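Putative capsular polysaccharide biosynthesis protein (Streptococcus pneumoniae serotype 4, PDB 6EWQ) probably acts as a pyridoxal-phosphate-dependent aminotransferase of the DegT/DnrJ/EryC1 family, with a presumed role in making capsular polysaccharide. Local coordinates at residues Q149-K154 with F168-I173; S302-L307 with T400-S405; V174-H179 with F196-F201. One frame throughout, in Å; residues are numbered along the deposited sequence.

Contact 1. Residues Q149-K154 with F168-I173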
loop_
_atom_site.group_PDB
_atom_site.type_symbol
_atom_site.label_atom_id
_atom_site.label_comp_id
_atom_site.label_asym_id
_atom_site.label_seq_id
_atom_site.Cartn_x
_atom_site.Cartn_y
_atom_site.Cartn_z
ATOM N N GLN A 149 -23.319 2.453 -24.584
ATOM C CA GLN A 149 -24.574 1.967 -25.164
ATOM C C GLN A 149 -25.092 0.747 -24.393
ATOM O O GLN A 149 -26.275 0.667 -24.083
ATOM C CB GLN A 149 -24.406 1.644 -26.652
ATOM C CG GLN A 149 -24.216 2.892 -27.509
ATOM C CD GLN A 149 -23.536 2.624 -28.854
ATOM O OE1 GLN A 149 -23.398 1.467 -29.286
ATOM N NE2 GLN A 149 -23.081 3.701 -29.508
ATOM N N VAL A 150 -24.206 -0.180 -24.043
ATOM C CA VAL A 150 -24.604 -1.378 -23.289
ATOM C C VAL A 150 -25.214 -1.030 -21.930
ATOM O O VAL A 150 -26.207 -1.638 -21.549
ATOM C CB VAL A 150 -23.421 -2.337 -23.073
ATOM C CG1 VAL A 150 -23.748 -3.435 -22.067
ATOM C CG2 VAL A 150 -22.975 -2.937 -24.389
ATOM N N VAL A 151 -24.611 -0.106 -21.174
ATOM C CA VAL A 151 -25.054 0.122 -19.785
ATOM C C VAL A 151 -26.357 0.927 -19.751
ATOM O O VAL A 151 -27.215 0.673 -18.903
ATOM C CB VAL A 151 -23.958 0.705 -18.846
ATOM C CG1 VAL A 151 -22.729 -0.192 -18.857
ATOM C CG2 VAL A 151 -23.593 2.138 -19.192
ATOM N N GLU A 152 -26.491 1.886 -20.672
ATOM C CA GLU A 152 -27.770 2.575 -20.930
ATOM C C GLU A 152 -28.868 1.592 -21.335
ATOM O O GLU A 152 -29.988 1.680 -20.840
ATOM C CB GLU A 152 -27.618 3.620 -22.038
ATOM C CG GLU A 152 -26.774 4.831 -21.666
ATOM C CD GLU A 152 -27.393 5.678 -20.578
ATOM O OE1 GLU A 152 -28.640 5.827 -20.561
ATOM O OE2 GLU A 152 -26.640 6.179 -19.719
ATOM N N LYS A 153 -28.520 0.661 -22.217
ATOM C CA LYS A 153 -29.442 -0.353 -22.702
ATOM C C LYS A 153 -29.944 -1.285 -21.585
ATOM O O LYS A 153 -31.106 -1.709 -21.604
ATOM C CB LYS A 153 -28.771 -1.170 -23.818
ATOM C CG LYS A 153 -29.687 -2.068 -24.640
ATOM C CD LYS A 153 -28.960 -3.337 -25.089
ATOM C CE LYS A 153 -29.917 -4.463 -25.467
ATOM N NZ LYS A 153 -30.390 -4.349 -26.872
ATOM N N LYS A 154 -29.075 -1.630 -20.640
ATOM C CA LYS A 154 -29.446 -2.511 -19.527
ATOM C C LYS A 154 -29.773 -1.735 -18.243
ATOM O O LYS A 154 -29.810 -2.322 -17.160
ATOM C CB LYS A 154 -28.320 -3.532 -19.274
ATOM C CG LYS A 154 -28.042 -4.457 -20.436
ATOM C CD LYS A 154 -29.138 -5.493 -20.568
ATOM C CE LYS A 154 -28.922 -6.367 -21.783
ATOM N NZ LYS A 154 -30.170 -7.105 -22.106
ATOM N N PHE A 168 -24.931 8.040 -10.267
ATOM C CA PHE A 168 -25.100 7.334 -11.549
ATOM C C PHE A 168 -26.359 6.576 -11.308
ATOM O O PHE A 168 -26.579 6.169 -10.193
ATOM C CB PHE A 168 -23.967 6.335 -11.785
ATOM C CG PHE A 168 -22.626 6.976 -11.823
ATOM C CD1 PHE A 168 -22.150 7.515 -12.996
ATOM C CD2 PHE A 168 -21.858 7.087 -10.671
ATOM C CE1 PHE A 168 -20.913 8.131 -13.028
ATOM C CE2 PHE A 168 -20.629 7.712 -10.699
ATOM C CZ PHE A 168 -20.149 8.232 -11.877
ATOM N N ASN A 169 -27.190 6.349 -12.292
ATOM C CA ASN A 169 -28.297 5.408 -12.029
ATOM C C ASN A 169 -28.136 4.275 -12.996
ATOM O O ASN A 169 -29.082 3.830 -13.648
ATOM C CB ASN A 169 -29.674 6.088 -12.077
ATOM C CG ASN A 169 -30.472 5.859 -10.814
ATOM O OD1 ASN A 169 -30.779 6.818 -10.099
ATOM N ND2 ASN A 169 -30.766 4.595 -10.499
ATOM N N ARG A 170 -26.897 3.796 -13.058
ATOM C CA ARG A 170 -26.504 2.802 -14.028
ATOM C C ARG A 170 -25.247 2.058 -13.589
ATOM O O ARG A 170 -24.623 2.396 -12.571
ATOM C CB ARG A 170 -26.315 3.468 -15.393
ATOM C CG ARG A 170 -25.373 4.660 -15.438
ATOM C CD ARG A 170 -24.975 4.951 -16.878
ATOM N NE ARG A 170 -24.139 6.153 -16.989
ATOM C CZ ARG A 170 -22.816 6.198 -16.801
ATOM N NH1 ARG A 170 -22.136 5.107 -16.441
ATOM N NH2 ARG A 170 -22.177 7.349 -16.947
ATOM N N ILE A 171 -24.884 1.043 -14.361
ATOM C CA ILE A 171 -23.600 0.404 -14.188
ATOM C C ILE A 171 -22.547 1.472 -14.395
ATOM O O ILE A 171 -22.576 2.203 -15.395
ATOM C CB ILE A 171 -23.396 -0.764 -15.156
ATOM C CG1 ILE A 171 -24.353 -1.905 -14.782
ATOM C CG2 ILE A 171 -21.956 -1.274 -15.097
ATOM C CD1 ILE A 171 -24.587 -2.912 -15.887
ATOM N N VAL A 172 -21.631 1.573 -13.425
ATOM C CA VAL A 172 -20.463 2.453 -13.543
ATOM C C VAL A 172 -19.375 1.724 -14.368
ATOM O O VAL A 172 -19.052 0.575 -14.112
ATOM C CB VAL A 172 -19.969 2.883 -12.130
ATOM C CG1 VAL A 172 -18.696 3.701 -12.211
ATOM C CG2 VAL A 172 -21.034 3.711 -11.441
ATOM N N ILE A 173 -18.802 2.406 -15.352
ATOM C CA ILE A 173 -17.653 1.872 -16.116
ATOM C C ILE A 173 -16.339 2.435 -15.543
ATOM O O ILE A 173 -16.160 3.657 -15.476
ATOM C CB ILE A 173 -17.762 2.216 -17.604
ATOM C CG1 ILE A 173 -19.029 1.597 -18.211
ATOM C CG2 ILE A 173 -16.520 1.744 -18.357
ATOM C CD1 ILE A 173 -19.348 2.068 -19.624
#
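Glu152 OE2 sits between two arginines: Arg155, its stronger partner just beyond the helix, and Arg170 across the contact, whose NE lies 3.7 Å from OE2 in a long salt bridge. Arg170 CD is slightly nearer to the same oxygen, at 3.5 Å, and the carboxylate and guanidinium planes are turned 67° apart, so the pair meets obliquely rather than as a flat two-point ion pair. The bend of Glu152 at chi2 (-66°) brings its carboxylate round to the arginine. Farther out, the guanidinium is held by its own surroundings: NH1 donates nearly within the guanidinium plane to Ile171 O (3.1 Å) and also pairs with Asp195, while Phe168 CD1 stands over one face, toward the rim. These bonds should fix the rotation of the group and keep its charge balanced in a buried place. Beside this polar pair, Val151 makes the apolar join. Its two methyls diverge: CG1 packs on Ile171 CB at 3.8 Å and on Ile173 CD1 at 4.1 Å, whereas CG2 rests 3.9 Å from Arg170 CD. Ile132 of the neighbouring strand 129-132 also touches Val151 and Ile171. Helix 144-153 lies in the connection between the parallel neighbouring strands 129-132 and 172-176 and packs on both, a beta-alpha-beta crossover of the central sheet in a fold-type I aminotransferase.

Contact 2. Residues S302-L307 with T400-S405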
loop_
_atom_site.group_PDB
_atom_site.type_symbol
_atom_site.label_atom_id
_atom_site.label_comp_id
_atom_site.label_asym_id
_atom_site.label_seq_id
_atom_site.Cartn_x
_atom_site.Cartn_y
_atom_site.Cartn_z
ATOM N N SER A 302 4.435 -10.758 -42.892
ATOM C CA SER A 302 4.853 -11.959 -42.172
ATOM C C SER A 302 3.682 -12.623 -41.420
ATOM O O SER A 302 2.554 -12.104 -41.383
ATOM C CB SER A 302 6.009 -11.603 -41.217
ATOM O OG SER A 302 5.559 -10.939 -40.035
ATOM N N ARG A 303 3.971 -13.744 -40.777
ATOM C CA ARG A 303 2.994 -14.400 -39.892
ATOM C C ARG A 303 2.880 -13.775 -38.478
ATOM O O ARG A 303 1.957 -14.087 -37.722
ATOM C CB ARG A 303 3.237 -15.922 -39.808
ATOM C CG ARG A 303 4.674 -16.350 -39.556
ATOM C CD ARG A 303 4.820 -17.850 -39.334
ATOM N NE ARG A 303 4.714 -18.601 -40.598
ATOM C CZ ARG A 303 3.606 -19.175 -41.088
ATOM N NH1 ARG A 303 2.434 -19.138 -40.436
ATOM N NH2 ARG A 303 3.675 -19.815 -42.247
ATOM N N ILE A 304 3.763 -12.843 -38.156
ATOM C CA ILE A 304 3.706 -12.106 -36.893
ATOM C C ILE A 304 2.693 -10.960 -37.041
ATOM O O ILE A 304 2.897 -10.076 -37.860
ATOM C CB ILE A 304 5.113 -11.664 -36.493
ATOM C CG1 ILE A 304 5.926 -12.930 -36.153
ATOM C CG2 ILE A 304 5.108 -10.691 -35.320
ATOM C CD1 ILE A 304 7.367 -12.853 -36.599
ATOM N N HIS A 305 1.610 -11.001 -36.251
ATOM C CA HIS A 305 0.520 -10.030 -36.314
ATOM C C HIS A 305 0.462 -9.220 -35.034
ATOM O O HIS A 305 -0.003 -9.684 -34.011
ATOM C CB HIS A 305 -0.826 -10.711 -36.578
ATOM C CG HIS A 305 -0.848 -11.506 -37.855
ATOM N ND1 HIS A 305 -0.197 -11.099 -39.005
ATOM C CD2 HIS A 305 -1.457 -12.672 -38.165
ATOM C CE1 HIS A 305 -0.387 -11.986 -39.959
ATOM N NE2 HIS A 305 -1.176 -12.933 -39.487
ATOM N N PRO A 306 0.941 -7.964 -35.084
ATOM C CA PRO A 306 0.841 -7.146 -33.879
ATOM C C PRO A 306 -0.550 -6.574 -33.644
ATOM O O PRO A 306 -1.300 -6.348 -34.606
ATOM C CB PRO A 306 1.836 -6.059 -34.152
ATOM C CG PRO A 306 1.740 -5.875 -35.621
ATOM C CD PRO A 306 1.613 -7.254 -36.175
ATOM N N LEU A 307 -0.912 -6.349 -32.387
ATOM C CA LEU A 307 -2.042 -5.463 -32.112
ATOM C C LEU A 307 -1.666 -4.092 -32.636
ATOM O O LEU A 307 -0.487 -3.700 -32.583
ATOM C CB LEU A 307 -2.382 -5.332 -30.620
ATOM C CG LEU A 307 -2.746 -6.624 -29.903
ATOM C CD1 LEU A 307 -3.151 -6.278 -28.465
ATOM C CD2 LEU A 307 -3.833 -7.427 -30.618
ATOM N N THR A 400 15.261 -11.563 -36.018
ATOM C CA THR A 400 15.367 -12.814 -35.270
ATOM C C THR A 400 13.991 -13.444 -35.072
ATOM O O THR A 400 13.826 -14.641 -35.255
ATOM C CB THR A 400 16.044 -12.577 -33.901
ATOM O OG1 THR A 400 17.274 -11.896 -34.088
ATOM C CG2 THR A 400 16.332 -13.878 -33.192
ATOM N N PHE A 401 13.015 -12.636 -34.688
ATOM C CA PHE A 401 11.648 -13.143 -34.425
ATOM C C PHE A 401 11.054 -13.802 -35.651
ATOM O O PHE A 401 10.488 -14.882 -35.554
ATOM C CB PHE A 401 10.747 -12.003 -33.927
ATOM C CG PHE A 401 9.402 -12.429 -33.391
ATOM C CD1 PHE A 401 9.165 -13.694 -32.852
ATOM C CD2 PHE A 401 8.379 -11.487 -33.323
ATOM C CE1 PHE A 401 7.914 -14.015 -32.323
ATOM C CE2 PHE A 401 7.139 -11.811 -32.796
ATOM C CZ PHE A 401 6.913 -13.077 -32.306
ATOM N N LYS A 402 11.242 -13.158 -36.801
ATOM C CA LYS A 402 10.871 -13.719 -38.101
ATOM C C LYS A 402 11.604 -15.026 -38.406
ATOM O O LYS A 402 10.962 -16.027 -38.709
ATOM C CB LYS A 402 11.088 -12.714 -39.231
ATOM C CG LYS A 402 10.061 -11.597 -39.192
ATOM C CD LYS A 402 10.056 -10.769 -40.476
ATOM C CE LYS A 402 11.413 -10.131 -40.776
ATOM N NZ LYS A 402 11.326 -9.062 -41.806
ATOM N N THR A 403 12.929 -15.039 -38.290
ATOM C CA THR A 403 13.687 -16.273 -38.526
ATOM C C THR A 403 13.331 -17.387 -37.538
ATOM O O THR A 403 13.147 -18.527 -37.952
ATOM C CB THR A 403 15.203 -16.005 -38.500
ATOM O OG1 THR A 403 15.538 -15.067 -39.525
ATOM C CG2 THR A 403 15.999 -17.303 -38.757
ATOM N N VAL A 404 13.211 -17.054 -36.245
ATOM C CA VAL A 404 12.903 -18.048 -35.193
ATOM C C VAL A 404 11.520 -18.662 -35.368
ATOM O O VAL A 404 11.359 -19.872 -35.174
ATOM C CB VAL A 404 13.051 -17.464 -33.762
ATOM C CG1 VAL A 404 12.303 -18.301 -32.727
ATOM C CG2 VAL A 404 14.521 -17.414 -33.374
ATOM N N SER A 405 10.530 -17.836 -35.707
ATOM C CA SER A 405 9.149 -18.320 -35.945
ATOM C C SER A 405 9.083 -19.348 -37.083
ATOM O O SER A 405 8.557 -20.443 -36.903
ATOM C CB SER A 405 8.220 -17.162 -36.283
ATOM O OG SER A 405 8.169 -16.238 -35.231
#
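In the smaller domain, around the three-stranded antiparallel sheet, helix 391-407 packs against edge strand 304-306, with Ile304 meeting Phe401, Lys402 and Ser405. The short strand and helix segments approach to 10.9 Å between axes, their directions 133° apart, a gap filled from the strand side by Ile304 and from the helix side by Phe401. Ile304 CD1 stands over one face of the Phe401 ring, 3.9 Å from the centroid and 18° off the normal, a CH-pi contact displaced toward the rim. Ile304 CG2 lies 3.4 Å from Phe401 CE2, so two branches of the isoleucine hold the aromatic. Phe401 reaches the strand because CG is anti to its own backbone nitrogen (chi1 -170°); beyond Ile304 its ring also meets Val325 of the sheet and Ile336 of helix 330-342. Ile304 CD1 further rests 3.9 Å from Lys402 CG and 3.7 Å from Ser405 OG. Ser405 OG turns back on its own helix and donates to Phe401 O at 2.7 Å, while Ser405 N reaches the same oxygen from the opposite face of the carbonyl plane. At the strand's start Ser302 OG accepts from Ile304 N (3.2 Å), an ST turn, and is also bonded to Phe299 O of helix 268-299; Ser302 CB meanwhile lies against the aliphatic part of Lys402, whose NZ goes on to Gly298 O. Outside the apolar centre, Arg303 makes a salt bridge to Glu406. The whole is helix-on-sheet packing of the C-terminal domain in fold-type I aminotransferases.

Contact 3. Residues V174-H179 with F196-F201. With PLP (pyridoxal-5'-phosphate), chain E.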
loop_
_atom_site.group_PDB
_atom_site.type_symbol
_atom_site.label_atom_id
_atom_site.label_comp_id
_atom_site.label_asym_id
_atom_site.label_seq_id
_atom_site.Cartn_x
_atom_site.Cartn_y
_atom_site.Cartn_z
ATOM N N VAL A 174 -15.451 1.541 -15.098
ATOM C CA VAL A 174 -14.170 1.905 -14.427
ATOM C C VAL A 174 -13.016 1.371 -15.238
ATOM O O VAL A 174 -12.797 0.167 -15.294
ATOM C CB VAL A 174 -14.056 1.351 -12.996
ATOM C CG1 VAL A 174 -12.736 1.780 -12.367
ATOM C CG2 VAL A 174 -15.243 1.818 -12.131
ATOM N N SER A 175 -12.308 2.255 -15.902
ATOM C CA SER A 175 -11.237 1.846 -16.770
ATOM C C SER A 175 -9.959 1.422 -15.970
ATOM O O SER A 175 -9.352 2.226 -15.243
ATOM C CB SER A 175 -10.887 2.968 -17.752
ATOM O OG SER A 175 -9.656 2.710 -18.450
ATOM N N ASP A 176 -9.535 0.181 -16.177
ATOM C CA ASP A 176 -8.159 -0.210 -15.887
ATOM C C ASP A 176 -7.216 0.315 -17.004
ATOM O O ASP A 176 -6.959 -0.361 -18.018
ATOM C CB ASP A 176 -8.069 -1.730 -15.761
ATOM C CG ASP A 176 -6.681 -2.219 -15.318
ATOM O OD1 ASP A 176 -5.715 -1.420 -15.257
ATOM O OD2 ASP A 176 -6.545 -3.438 -15.052
ATOM N N SER A 177 -6.714 1.526 -16.814
ATOM C CA SER A 177 -5.742 2.125 -17.741
ATOM C C SER A 177 -4.287 2.039 -17.150
ATOM O O SER A 177 -3.500 2.976 -17.306
ATOM C CB SER A 177 -6.114 3.590 -18.048
ATOM O OG SER A 177 -7.402 3.682 -18.643
ATOM N N ALA A 178 -3.940 0.913 -16.536
ATOM C CA ALA A 178 -2.581 0.698 -16.097
ATOM C C ALA A 178 -1.558 0.922 -17.267
ATOM O O ALA A 178 -0.445 1.400 -17.033
ATOM C CB ALA A 178 -2.421 -0.680 -15.500
ATOM N N HIS A 179 -1.954 0.602 -18.487
ATOM C CA HIS A 179 -1.083 0.696 -19.607
ATOM C C HIS A 179 -1.309 1.945 -20.457
ATOM O O HIS A 179 -0.674 2.105 -21.492
ATOM C CB HIS A 179 -1.315 -0.536 -20.510
ATOM C CG HIS A 179 -1.183 -1.867 -19.811
ATOM N ND1 HIS A 179 -1.708 -3.025 -20.340
ATOM C CD2 HIS A 179 -0.514 -2.236 -18.694
ATOM C CE1 HIS A 179 -1.437 -4.045 -19.548
ATOM N NE2 HIS A 179 -0.732 -3.590 -18.522
ATOM N N PHE A 196 -14.831 6.084 -13.964
ATOM C CA PHE A 196 -13.575 6.213 -13.196
ATOM C C PHE A 196 -12.437 5.584 -13.958
ATOM O O PHE A 196 -12.628 4.690 -14.760
ATOM C CB PHE A 196 -13.666 5.572 -11.837
ATOM C CG PHE A 196 -14.674 6.192 -10.971
ATOM C CD1 PHE A 196 -16.037 5.946 -11.172
ATOM C CD2 PHE A 196 -14.303 7.077 -9.978
ATOM C CE1 PHE A 196 -16.985 6.551 -10.367
ATOM C CE2 PHE A 196 -15.256 7.656 -9.152
ATOM C CZ PHE A 196 -16.604 7.375 -9.341
ATOM N N THR A 197 -11.227 6.031 -13.676
ATOM C CA THR A 197 -10.046 5.408 -14.308
ATOM C C THR A 197 -8.950 5.299 -13.297
ATOM O O THR A 197 -8.732 6.263 -12.582
ATOM C CB THR A 197 -9.594 6.221 -15.524
ATOM O OG1 THR A 197 -10.664 6.242 -16.503
ATOM C CG2 THR A 197 -8.302 5.605 -16.195
ATOM N N SER A 198 -8.295 4.123 -13.234
ATOM C CA SER A 198 -7.053 3.936 -12.472
ATOM C C SER A 198 -5.842 3.812 -13.397
ATOM O O SER A 198 -5.909 3.137 -14.411
ATOM C CB SER A 198 -7.081 2.676 -11.635
ATOM O OG SER A 198 -7.146 1.576 -12.474
ATOM N N PHE A 199 -4.736 4.438 -13.011
ATOM C CA PHE A 199 -3.472 4.357 -13.757
ATOM C C PHE A 199 -2.353 3.749 -12.903
ATOM O O PHE A 199 -2.378 3.849 -11.685
ATOM C CB PHE A 199 -2.995 5.759 -14.158
ATOM C CG PHE A 199 -3.875 6.468 -15.123
ATOM C CD1 PHE A 199 -3.819 6.165 -16.483
ATOM C CD2 PHE A 199 -4.761 7.437 -14.686
ATOM C CE1 PHE A 199 -4.632 6.839 -17.406
ATOM C CE2 PHE A 199 -5.579 8.131 -15.612
ATOM C CZ PHE A 199 -5.522 7.811 -16.966
ATOM N N SER A 200 -1.349 3.142 -13.546
ATOM C CA SER A 200 -0.215 2.519 -12.841
ATOM C C SER A 200 1.064 3.212 -13.213
ATOM O O SER A 200 1.318 3.464 -14.393
ATOM C CB SER A 200 -0.102 1.021 -13.177
ATOM O OG SER A 200 0.887 0.409 -12.403
ATOM N N PHE A 201 1.864 3.490 -12.202
ATOM C CA PHE A 201 3.185 4.100 -12.376
ATOM C C PHE A 201 4.241 3.133 -11.868
ATOM O O PHE A 201 5.311 3.520 -11.357
ATOM C CB PHE A 201 3.259 5.418 -11.607
ATOM C CG PHE A 201 2.065 6.328 -11.786
ATOM C CD1 PHE A 201 1.421 6.465 -13.005
ATOM C CD2 PHE A 201 1.624 7.135 -10.706
ATOM C CE1 PHE A 201 0.339 7.336 -13.124
ATOM C CE2 PHE A 201 0.558 8.021 -10.828
ATOM C CZ PHE A 201 -0.090 8.110 -12.032
HETATM N N1 PLP E . -3.785 -3.719 -14.390
HETATM C C2 PLP E . -2.890 -4.021 -15.382
HETATM C C2A PLP E . -3.424 -4.375 -16.728
HETATM C C3 PLP E . -1.424 -3.987 -15.115
HETATM O O3 PLP E . -0.490 -4.272 -16.033
HETATM C C4 PLP E . -0.895 -3.621 -13.817
HETATM C C4A PLP E . 0.658 -3.589 -13.596
HETATM C C5 PLP E . -1.986 -3.317 -12.801
HETATM C C6 PLP E . -3.352 -3.377 -13.152
HETATM C C5A PLP E . -1.669 -2.921 -11.382
HETATM O O4P PLP E . -0.520 -2.108 -11.376
HETATM P P PLP E . 0.201 -1.738 -10.002
HETATM O O1P PLP E . 1.296 -2.780 -9.937
HETATM O O2P PLP E . -0.871 -1.987 -8.990
HETATM O O3P PLP E . 0.550 -0.267 -10.290
HETATM O O HOH W 1 -1.117 3.874 -16.005
#
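A water links two parallel strands of the central aminotransferase sheet just past their last paired residues: it accepts from Ser200 N at 2.6 Å and lies 2.9 Å from Ser177 O and 2.8 Å from Ala178 O, so it probably cannot donate fully to every carbonyl near it. Upstream the pairing is regular. Ser175 N donates to Phe196 O at 2.7 Å, Ser198 N returns a bond to Ser175 O at 3.0 Å, and a weak bond from Ser177 N to Ser198 O closes the series. On one face, Val174 CG1 packs on Phe196 CB, and helix 64-75 lies over both residues; on the other, Thr197 CG2 lies against the Ser177 side chain and over one face of the Phe199 ring, toward its rim. The strand ends present the cofactor site. Asp176 OD2, which is also bonded to Ser93, lies 2.9 Å from PLP N1, the position of the aspartate in fold-type I enzymes. Its other oxygen, OD1, accepts from Ala178 N in an Asx turn, just before Ala178 meets the cofactor. Ala178 CB lies over one face of the pyridine ring, 3.4 Å from PLP C2, while Ser200 meets the phosphate end, its hydroxyl less surely placed. His179, its ND1 held by Ala138 N, has NE2 hydrogen-bonded at 2.6 Å to PLP O3, which lies at the imidazole edge, near its plane.

How the contacts relate
Contacts 1 and 3 share strand 172-176 and follow one another along it: contact 1 packs its entry end under a helix, contact 3 carries its exit end to the cofactor. Their centres are 19 Å apart, but they touch: Ile173 O lies 3.2 Å from Phe196 N, a probable hydrogen bond, and Phe168 CE2 packs 3.8 Å from Phe196 CE1. Contact 3 alone reaches the pyridoxal phosphate, and its Ser200 side chain is about 3 Å from that of Lys205, the predicted Schiff-base lysine. Contact 2 belongs to a separate sheet; its centre is 30 Å from that of contact 3 (nearest atoms about 9 Å) and 40 Å from that of contact 1, and it touches neither.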